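PDB 1W55: bifunctional enzyme IspD/IspF from Campylobacter jejuni, which catalyses two separate steps of isoprenoid precursor synthesis, transferring the cytidylyl group of CTP to methylerythritol phosphate and later cyclising the phosphorylated product to methylerythritol cyclodiphosphate with release of CMP. Local coordinates for residues 9-14 with 53-58; 68-73 with 81-86; 320-325 with 336-341. All blocks are in the same frame, centred on the assembly; numbering follows the deposited sequence.

How the interactions relate
Interactions 1 and 2 lie side by side in the cytidylyltransferase part of the chain, their centres about 10 Å apart. They share a mixed sheet in which strand 50-54 enters interaction 1 and its parallel neighbour 68-71 enters interaction 2, joined where Ser-54 N meets Ile-70 O at 2.9 Å and Ser-54 O meets Gly-72 N at 3.0 Å. Both reach one bound CMP, interaction 1 through Leu-9, Ala-11 and Thr-53 and interaction 2 through Gly-73. Interaction 3 belongs to the cyclodiphosphate synthase part, its centre about 38 Å from that of interaction 1 and 47 Å from that of interaction 2, and its strand ends at a second CMP with magnesium.

Interaction 1. Residues 9-14 with 53-58; sequences LAAGNS and TSSNIT. With C (cytidine-5'-monophosphate), chain D.
Thr-53 OG1 stands between the backbone of 9-14 and the cytosine of CMP and bonds to both. It accepts from Ala-10 N at 3.0 Å in a fairly straight bond (159°) and donates to O2 of the base, also at 3.0 Å. With chi1 at 68°, the hydroxyl sits between the backbone N and carbonyl carbon of its own residue, which turns it to the loop and leaves CG2 to meet Leu-9 CD2. A second side-chain hydroxyl works further along: Gly-12 N donates to Ser-55 OG at 3.0 Å. The bond from Ala-10 N to Thr-53 O is weak and bent.

The segments lie where parallel strands 4-9 and 50-54 give way to loops at the edge of the nucleotide site, in a family of the GT-A clan. CMP takes most of its grip here from backbone atoms. Ala-11 N joins Thr-53 OG1 in holding base O2, while the ribose donates O3' to Leu-9 O at 2.6 Å and O2' to Ala-11 O at 2.8 Å. Gly-12, with positive phi, runs close by the base.

The apolar contact is Leu-9 CD2 with Thr-53 CG2, 3.7 Å apart; the methyl of Ala-11 packs against base O2, with CB at 3.5 Å from it, and also lies near Ser-55 OG. On the far side of the loop, water 1 donates to Ala-10 O and accepts from Ser-55 N and Asn-56 ND2, while Gln-24 NE2 also bonds to Ala-10 O.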
loop_
_atom_site.group_PDB
_atom_site.type_symbol
_atom_site.label_atom_id
_atom_site.label_comp_id
_atom_site.label_asym_id
_atom_site.label_seq_id
_atom_site.Cartn_x
_atom_site.Cartn_y
_atom_site.Cartn_z
ATOM N N LEU A 9 -15.498 30.563 -9.159
ATOM C CA LEU A 9 -14.704 31.784 -9.240
ATOM C C LEU A 9 -13.245 31.433 -9.531
ATOM O O LEU A 9 -12.564 30.898 -8.678
ATOM C CB LEU A 9 -14.847 32.601 -7.942
ATOM C CG LEU A 9 -16.248 33.192 -7.689
ATOM C CD1 LEU A 9 -16.335 33.783 -6.313
ATOM C CD2 LEU A 9 -16.632 34.255 -8.740
ATOM N N ALA A 10 -12.778 31.748 -10.733
ATOM C CA ALA A 10 -11.482 31.265 -11.208
ATOM C C ALA A 10 -10.674 32.336 -11.939
ATOM O O ALA A 10 -9.723 32.010 -12.652
ATOM C CB ALA A 10 -11.683 30.053 -12.120
ATOM N N ALA A 11 -11.049 33.603 -11.765
ATOM C CA ALA A 11 -10.338 34.708 -12.410
ATOM C C ALA A 11 -9.285 35.323 -11.495
ATOM O O ALA A 11 -9.123 34.913 -10.350
ATOM C CB ALA A 11 -11.326 35.776 -12.903
ATOM N N GLY A 12 -8.566 36.310 -12.019
ATOM C CA GLY A 12 -7.510 36.982 -11.282
ATOM C C GLY A 12 -6.209 36.198 -11.251
ATOM O O GLY A 12 -6.183 34.982 -11.485
ATOM N N ASN A 13 -5.124 36.904 -10.959
ATOM C CA ASN A 13 -3.813 36.288 -10.916
ATOM C C ASN A 13 -3.071 36.707 -9.666
ATOM O O ASN A 13 -2.453 37.775 -9.621
ATOM C CB ASN A 13 -3.003 36.613 -12.181
ATOM C CG ASN A 13 -1.646 35.902 -12.212
ATOM O OD1 ASN A 13 -1.540 34.707 -11.895
ATOM N ND2 ASN A 13 -0.602 36.641 -12.588
ATOM N N SER A 14 -3.155 35.860 -8.646
ATOM C CA SER A 14 -2.491 36.116 -7.380
ATOM C C SER A 14 -1.021 35.741 -7.491
ATOM O O SER A 14 -0.677 34.695 -8.058
ATOM C CB SER A 14 -3.157 35.321 -6.251
ATOM O OG SER A 14 -3.586 36.172 -5.195
ATOM N N THR A 53 -15.810 32.175 -13.914
ATOM C CA THR A 53 -15.164 33.451 -14.196
ATOM C C THR A 53 -13.705 33.184 -14.523
ATOM O O THR A 53 -13.078 32.317 -13.916
ATOM C CB THR A 53 -15.281 34.432 -13.016
ATOM O OG1 THR A 53 -14.496 33.951 -11.920
ATOM C CG2 THR A 53 -16.705 34.488 -12.477
ATOM N N SER A 54 -13.169 33.936 -15.478
ATOM C CA SER A 54 -11.882 33.605 -16.048
ATOM C C SER A 54 -11.124 34.840 -16.542
ATOM O O SER A 54 -11.731 35.804 -16.991
ATOM C CB SER A 54 -12.077 32.605 -17.198
ATOM O OG SER A 54 -10.822 32.189 -17.719
ATOM N N SER A 55 -9.796 34.784 -16.443
ATOM C CA SER A 55 -8.896 35.778 -17.034
ATOM C C SER A 55 -8.253 35.226 -18.301
ATOM O O SER A 55 -7.410 35.891 -18.910
ATOM C CB SER A 55 -7.781 36.151 -16.055
ATOM O OG SER A 55 -8.293 36.907 -14.980
ATOM N N ASN A 56 -8.628 34.000 -18.670
ATOM C CA ASN A 56 -8.085 33.306 -19.842
ATOM C C ASN A 56 -9.177 32.492 -20.533
ATOM O O ASN A 56 -9.072 31.258 -20.633
ATOM C CB ASN A 56 -6.944 32.355 -19.449
ATOM C CG ASN A 56 -5.986 32.948 -18.427
ATOM O OD1 ASN A 56 -4.844 33.288 -18.748
ATOM N ND2 ASN A 56 -6.434 33.039 -17.178
ATOM N N ILE A 57 -10.218 33.178 -21.001
ATOM C CA ILE A 57 -11.403 32.513 -21.552
ATOM C C ILE A 57 -11.083 31.665 -22.788
ATOM O O ILE A 57 -11.546 30.527 -22.896
ATOM C CB ILE A 57 -12.546 33.534 -21.840
ATOM C CG1 ILE A 57 -13.121 34.082 -20.529
ATOM C CG2 ILE A 57 -13.683 32.883 -22.654
ATOM C CD1 ILE A 57 -14.234 35.116 -20.709
ATOM N N THR A 58 -10.292 32.231 -23.699
ATOM C CA THR A 58 -9.911 31.591 -24.959
ATOM C C THR A 58 -9.280 30.237 -24.681
ATOM O O THR A 58 -9.685 29.224 -25.257
ATOM C CB THR A 58 -8.909 32.490 -25.750
ATOM O OG1 THR A 58 -9.514 33.758 -26.052
ATOM C CG2 THR A 58 -8.616 31.901 -27.140
HETATM O OP3 C D . -8.748 34.229 -2.049
HETATM P P C D . -9.103 35.305 -3.046
HETATM O OP1 C D . -7.893 35.883 -3.736
HETATM O OP2 C D . -10.120 36.310 -2.555
HETATM O "O5'" C D . -9.810 34.512 -4.259
HETATM C "C5'" C D . -10.990 33.746 -4.073
HETATM C "C4'" C D . -11.488 33.217 -5.418
HETATM O "O4'" C D . -12.011 34.272 -6.235
HETATM C "C3'" C D . -10.394 32.543 -6.224
HETATM O "O3'" C D . -10.927 31.323 -6.703
HETATM C "C2'" C D . -10.111 33.483 -7.376
HETATM O "O2'" C D . -9.724 32.804 -8.566
HETATM C "C1'" C D . -11.438 34.207 -7.541
HETATM N N1 C D . -11.231 35.559 -8.058
HETATM C C2 C D . -11.957 35.958 -9.193
HETATM O O2 C D . -12.768 35.163 -9.742
HETATM N N3 C D . -11.767 37.203 -9.674
HETATM C C4 C D . -10.882 38.059 -9.094
HETATM N N4 C D . -10.704 39.305 -9.606
HETATM C C5 C D . -10.156 37.674 -7.972
HETATM C C6 C D . -10.353 36.396 -7.465
HETATM O O HOH W 1 -8.431 32.636 -15.102
#

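Interaction 2. Residues 68-73 with 81-86; sequences EFIEGG and KKALEL
Strand 68-71, parallel to its neighbour 50-54 in the mixed sheet of the cytidylyltransferase domain, is packed here against helix 76-84, the helix that follows it in the chain. Ile-70 carries the apolar part. Its CG1 is swung anti to the backbone N (chi1 -165°), which, with an extended chi2, brings CD1 to Lys-82 O and to Leu-86 CD2, 3.8 Å away, the Ile-70 and Leu-86 side chains meeting tip to tip. The other branch, CG2, rests 3.9 Å from Ala-83 CB, a methyl that also touches Val-51 and Thr-53 of the adjoining strand.

At the outer end Glu-68 lays its carboxylate oxygen OE2 against Leu-86, 3.7 Å from CG, in a contact without a polar partner across the segments; OE1 of the same group forms a salt bridge with Lys-49.

Past the strand's end, the turn carries Gly-73, whose carbonyl oxygen accepts from the CMP base amine N4. Lys-82 reaches this turn by a chain bent at chi3 (71°). Its ammonium NZ donates to two successive carbonyls, Glu-71 O at 2.9 Å and Gly-72 O at 3.1 Å. In both bonds NZ stands well above the carbonyl plane rather than on a lone pair.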
loop_
_atom_site.group_PDB
_atom_site.type_symbol
_atom_site.label_atom_id
_atom_site.label_comp_id
_atom_site.label_asym_id
_atom_site.label_seq_id
_atom_site.Cartn_x
_atom_site.Cartn_y
_atom_site.Cartn_z
ATOM N N GLU A 68 -20.496 28.001 -18.984
ATOM C CA GLU A 68 -20.449 29.362 -19.491
ATOM C C GLU A 68 -19.268 30.076 -18.858
ATOM O O GLU A 68 -19.072 30.026 -17.640
ATOM C CB GLU A 68 -21.759 30.090 -19.212
ATOM C CG GLU A 68 -22.885 29.611 -20.116
ATOM C CD GLU A 68 -24.112 30.499 -20.056
ATOM O OE1 GLU A 68 -25.207 29.951 -19.805
ATOM O OE2 GLU A 68 -23.981 31.731 -20.267
ATOM N N PHE A 69 -18.469 30.717 -19.696
ATOM C CA PHE A 69 -17.331 31.477 -19.221
ATOM C C PHE A 69 -17.630 32.961 -19.292
ATOM O O PHE A 69 -18.288 33.427 -20.225
ATOM C CB PHE A 69 -16.090 31.143 -20.037
ATOM C CG PHE A 69 -15.602 29.747 -19.827
ATOM C CD1 PHE A 69 -16.013 28.716 -20.680
ATOM C CD2 PHE A 69 -14.743 29.452 -18.769
ATOM C CE1 PHE A 69 -15.569 27.414 -20.488
ATOM C CE2 PHE A 69 -14.293 28.147 -18.555
ATOM C CZ PHE A 69 -14.700 27.123 -19.414
ATOM N N ILE A 70 -17.147 33.698 -18.297
ATOM C CA ILE A 70 -17.291 35.134 -18.275
ATOM C C ILE A 70 -16.002 35.772 -17.755
ATOM O O ILE A 70 -15.352 35.234 -16.855
ATOM C CB ILE A 70 -18.532 35.532 -17.433
ATOM C CG1 ILE A 70 -18.914 36.992 -17.701
ATOM C CG2 ILE A 70 -18.311 35.251 -15.934
ATOM C CD1 ILE A 70 -20.384 37.278 -17.482
ATOM N N GLU A 71 -15.631 36.903 -18.353
ATOM C CA GLU A 71 -14.409 37.620 -18.000
ATOM C C GLU A 71 -14.517 38.100 -16.560
ATOM O O GLU A 71 -15.548 38.632 -16.165
ATOM C CB GLU A 71 -14.175 38.804 -18.961
ATOM C CG GLU A 71 -12.816 39.491 -18.826
ATOM C CD GLU A 71 -11.627 38.625 -19.252
ATOM O OE1 GLU A 71 -11.800 37.706 -20.089
ATOM O OE2 GLU A 71 -10.497 38.875 -18.763
ATOM N N GLY A 72 -13.465 37.879 -15.775
ATOM C CA GLY A 72 -13.458 38.309 -14.391
ATOM C C GLY A 72 -13.417 39.818 -14.269
ATOM O O GLY A 72 -13.276 40.524 -15.276
ATOM N N GLY A 73 -13.557 40.312 -13.041
ATOM C CA GLY A 73 -13.411 41.732 -12.752
ATOM C C GLY A 73 -12.149 41.967 -11.945
ATOM O O GLY A 73 -11.299 41.073 -11.854
ATOM N N LYS A 81 -20.284 39.446 -9.295
ATOM C CA LYS A 81 -21.384 40.306 -9.721
ATOM C C LYS A 81 -21.665 40.153 -11.212
ATOM O O LYS A 81 -22.827 40.055 -11.630
ATOM C CB LYS A 81 -21.087 41.772 -9.361
ATOM C CG LYS A 81 -22.025 42.797 -9.995
ATOM C CD LYS A 81 -21.693 44.216 -9.537
ATOM C CE LYS A 81 -22.878 45.158 -9.755
ATOM N NZ LYS A 81 -22.719 46.402 -8.947
ATOM N N LYS A 82 -20.604 40.124 -12.016
ATOM C CA LYS A 82 -20.754 39.941 -13.460
ATOM C C LYS A 82 -21.342 38.574 -13.790
ATOM O O LYS A 82 -22.232 38.468 -14.629
ATOM C CB LYS A 82 -19.421 40.132 -14.183
ATOM C CG LYS A 82 -18.855 41.550 -14.100
ATOM C CD LYS A 82 -17.409 41.591 -14.587
ATOM C CE LYS A 82 -17.327 41.394 -16.107
ATOM N NZ LYS A 82 -15.927 41.484 -16.609
ATOM N N ALA A 83 -20.863 37.532 -13.117
ATOM C CA ALA A 83 -21.358 36.175 -13.373
ATOM C C ALA A 83 -22.813 35.997 -12.946
ATOM O O ALA A 83 -23.551 35.224 -13.562
ATOM C CB ALA A 83 -20.468 35.141 -12.696
ATOM N N LEU A 84 -23.219 36.698 -11.888
ATOM C CA LEU A 84 -24.613 36.637 -11.420
ATOM C C LEU A 84 -25.645 37.110 -12.453
ATOM O O LEU A 84 -26.773 36.622 -12.459
ATOM C CB LEU A 84 -24.798 37.401 -10.103
ATOM C CG LEU A 84 -24.279 36.725 -8.830
ATOM C CD1 LEU A 84 -24.108 37.744 -7.721
ATOM C CD2 LEU A 84 -25.198 35.592 -8.384
ATOM N N GLU A 85 -25.259 38.034 -13.333
ATOM C CA GLU A 85 -26.162 38.513 -14.383
ATOM C C GLU A 85 -26.540 37.395 -15.361
ATOM O O GLU A 85 -27.466 37.547 -16.164
ATOM C CB GLU A 85 -25.572 39.728 -15.116
ATOM C CG GLU A 85 -25.568 41.005 -14.283
ATOM C CD GLU A 85 -26.955 41.390 -13.760
ATOM O OE1 GLU A 85 -27.771 41.926 -14.548
ATOM O OE2 GLU A 85 -27.237 41.156 -12.560
ATOM N N LEU A 86 -25.835 36.269 -15.264
ATOM C CA LEU A 86 -26.124 35.091 -16.073
ATOM C C LEU A 86 -27.113 34.132 -15.376
ATOM O O LEU A 86 -27.628 33.196 -15.996
ATOM C CB LEU A 86 -24.811 34.369 -16.422
ATOM C CG LEU A 86 -24.172 34.487 -17.822
ATOM C CD1 LEU A 86 -24.458 35.811 -18.549
ATOM C CD2 LEU A 86 -22.657 34.205 -17.788
#

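Interaction 3. Residues 320-325 with 336-341; sequences AMQSNI and INVKAT. With MG (magnesium ion), chain B; C (cytidine-5'-monophosphate), chain C.
Helix 320-325 and strand 336-341 run roughly antiparallel, their segment axes at 144° and 7.7 Å apart at closest approach, with Gln-322 and Ile-336 nearest by CA. They belong to the crossover unit of strand 298-308, helix 318-329 and strand 336-341 in the synthase sheet.

Gln-322 reaches the strand with its chain extended beyond CG, bringing the amide beside the backbone of 336-338. OE1 accepts from Val-338 N at 3.0 Å in a bond of 160°, with the donor 36° out of the amide plane. Water 2 donates both to this oxygen and to Val-338 O, while NE2 donates to water 3. Asn-337 OD1, near that water, also accepts from Gly-264 N of the third subunit.

The rest of the contact is apolar. Ile-325 crosses Ile-336 obliquely, CD1 lying 3.8 Å from CG2, and reaches Val-338 CG2 more loosely. Met-321 bends at chi3 so that CE arrives 4.0 Å from Val-338 CG1, the two side chains crossing at about a right angle.

Further on, Ala-340 CB lies 3.5 Å from base N3 of CMP, and Thr-341 OG1 binds magnesium at 2.3 Å. The metal also takes CMP OP3, three waters and Asp-217 of the third subunit. Gln-322 thus satisfies the N-H of buried Val-338, on a strand that is outermost within this chain, while the far end of that strand contributes directly to a metal-nucleotide site shared between subunits.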
loop_
_atom_site.group_PDB
_atom_site.type_symbol
_atom_site.label_atom_id
_atom_site.label_comp_id
_atom_site.label_asym_id
_atom_site.label_seq_id
_atom_site.Cartn_x
_atom_site.Cartn_y
_atom_site.Cartn_z
ATOM N N ALA A 320 28.643 25.683 -26.851
ATOM C CA ALA A 320 28.288 27.023 -26.393
ATOM C C ALA A 320 26.800 27.378 -26.659
ATOM O O ALA A 320 26.145 27.978 -25.815
ATOM C CB ALA A 320 29.224 28.060 -27.033
ATOM N N MET A 321 26.288 27.016 -27.834
ATOM C CA MET A 321 24.866 27.207 -28.156
ATOM C C MET A 321 23.967 26.457 -27.169
ATOM O O MET A 321 23.015 27.026 -26.621
ATOM C CB MET A 321 24.574 26.737 -29.586
ATOM C CG MET A 321 25.106 27.679 -30.657
ATOM S SD MET A 321 24.995 27.045 -32.340
ATOM C CE MET A 321 23.411 27.266 -32.605
ATOM N N GLN A 322 24.293 25.184 -26.949
ATOM C CA GLN A 322 23.603 24.332 -25.980
ATOM C C GLN A 322 23.613 24.943 -24.585
ATOM O O GLN A 322 22.592 24.951 -23.884
ATOM C CB GLN A 322 24.247 22.934 -25.954
ATOM C CG GLN A 322 23.848 22.091 -27.163
ATOM C CD GLN A 322 24.710 20.840 -27.394
ATOM O OE1 GLN A 322 24.818 20.382 -28.530
ATOM N NE2 GLN A 322 25.296 20.282 -26.334
ATOM N N SER A 323 24.770 25.462 -24.189
ATOM C CA SER A 323 24.938 26.034 -22.858
ATOM C C SER A 323 24.182 27.363 -22.702
ATOM O O SER A 323 23.585 27.630 -21.651
ATOM C CB SER A 323 26.437 26.172 -22.514
ATOM O OG SER A 323 26.622 27.058 -21.421
ATOM N N ASN A 324 24.198 28.190 -23.740
ATOM C CA ASN A 324 23.423 29.438 -23.728
ATOM C C ASN A 324 21.891 29.224 -23.713
ATOM O O ASN A 324 21.171 29.934 -23.004
ATOM C CB ASN A 324 23.836 30.339 -24.897
ATOM C CG ASN A 324 23.534 31.821 -24.638
ATOM O OD1 ASN A 324 23.707 32.328 -23.521
ATOM N ND2 ASN A 324 23.070 32.514 -25.668
ATOM N N ILE A 325 21.404 28.247 -24.483
ATOM C CA ILE A 325 19.997 27.827 -24.405
ATOM C C ILE A 325 19.643 27.350 -23.003
ATOM O O ILE A 325 18.586 27.691 -22.487
ATOM C CB ILE A 325 19.650 26.701 -25.441
ATOM C CG1 ILE A 325 19.720 27.221 -26.878
ATOM C CG2 ILE A 325 18.247 26.106 -25.155
ATOM C CD1 ILE A 325 19.851 26.092 -27.949
ATOM N N ILE A 336 19.794 19.646 -23.786
ATOM C CA ILE A 336 19.847 20.440 -25.022
ATOM C C ILE A 336 20.846 19.825 -25.987
ATOM O O ILE A 336 21.983 19.523 -25.599
ATOM C CB ILE A 336 20.319 21.919 -24.754
ATOM C CG1 ILE A 336 19.769 22.498 -23.437
ATOM C CG2 ILE A 336 20.039 22.801 -25.970
ATOM C CD1 ILE A 336 18.283 22.621 -23.355
ATOM N N ASN A 337 20.448 19.699 -27.248
ATOM C CA ASN A 337 21.338 19.180 -28.282
ATOM C C ASN A 337 21.183 19.939 -29.596
ATOM O O ASN A 337 20.067 20.139 -30.082
ATOM C CB ASN A 337 21.093 17.689 -28.506
ATOM C CG ASN A 337 22.228 17.021 -29.275
ATOM O OD1 ASN A 337 23.290 16.727 -28.715
ATOM N ND2 ASN A 337 22.004 16.770 -30.559
ATOM N N VAL A 338 22.305 20.350 -30.176
ATOM C CA VAL A 338 22.285 21.077 -31.441
ATOM C C VAL A 338 23.101 20.321 -32.470
ATOM O O VAL A 338 24.274 20.019 -32.233
ATOM C CB VAL A 338 22.818 22.526 -31.276
ATOM C CG1 VAL A 338 22.866 23.255 -32.626
ATOM C CG2 VAL A 338 21.952 23.307 -30.278
ATOM N N LYS A 339 22.479 20.018 -33.607
ATOM C CA LYS A 339 23.126 19.289 -34.692
ATOM C C LYS A 339 23.158 20.164 -35.930
ATOM O O LYS A 339 22.487 21.193 -35.981
ATOM C CB LYS A 339 22.359 17.987 -35.002
ATOM C CG LYS A 339 21.994 17.163 -33.763
ATOM C CD LYS A 339 21.403 15.801 -34.138
ATOM C CE LYS A 339 20.047 15.928 -34.837
ATOM N NZ LYS A 339 19.095 16.846 -34.126
ATOM N N ALA A 340 23.920 19.745 -36.940
ATOM C CA ALA A 340 23.971 20.480 -38.195
ATOM C C ALA A 340 24.191 19.561 -39.382
ATOM O O ALA A 340 24.780 18.504 -39.245
ATOM C CB ALA A 340 25.075 21.566 -38.138
ATOM N N THR A 341 23.717 19.979 -40.550
ATOM C CA THR A 341 24.031 19.295 -41.799
ATOM C C THR A 341 24.069 20.311 -42.939
ATOM O O THR A 341 23.413 21.360 -42.869
ATOM C CB THR A 341 23.003 18.149 -42.102
ATOM O OG1 THR A 341 23.345 17.511 -43.343
ATOM C CG2 THR A 341 21.586 18.715 -42.376
HETATM MG MG MG B . 24.567 15.632 -43.775
HETATM O OP3 C C . 26.499 15.797 -43.487
HETATM P P C C . 27.405 16.890 -43.969
HETATM O OP1 C C . 26.675 18.074 -44.517
HETATM O OP2 C C . 28.466 16.366 -44.892
HETATM O "O5'" C C . 28.152 17.420 -42.654
HETATM C "C5'" C C . 29.042 16.595 -41.916
HETATM C "C4'" C C . 29.135 17.090 -40.474
HETATM O "O4'" C C . 29.589 18.450 -40.400
HETATM C "C3'" C C . 27.810 17.090 -39.711
HETATM O "O3'" C C . 27.519 15.822 -39.129
HETATM C "C2'" C C . 28.030 18.154 -38.650
HETATM O "O2'" C C . 28.786 17.601 -37.577
HETATM C "C1'" C C . 28.973 19.142 -39.300
HETATM N N1 C C . 28.388 20.420 -39.778
HETATM C C2 C C . 28.529 21.599 -39.015
HETATM O O2 C C . 29.105 21.553 -37.906
HETATM N N3 C C . 28.038 22.784 -39.462
HETATM C C4 C C . 27.396 22.855 -40.654
HETATM N N4 C C . 26.901 24.038 -41.110
HETATM C C5 C C . 27.236 21.704 -41.414
HETATM C C6 C C . 27.753 20.489 -40.962
HETATM O O HOH W 2 25.977 18.938 -30.457
HETATM O O HOH W 3 25.734 17.537 -27.182
HETATM O O HOH W 4 25.347 13.590 -43.801
HETATM O O HOH W 5 24.424 15.230 -41.789
HETATM O O HOH W 6 24.463 16.186 -45.850
#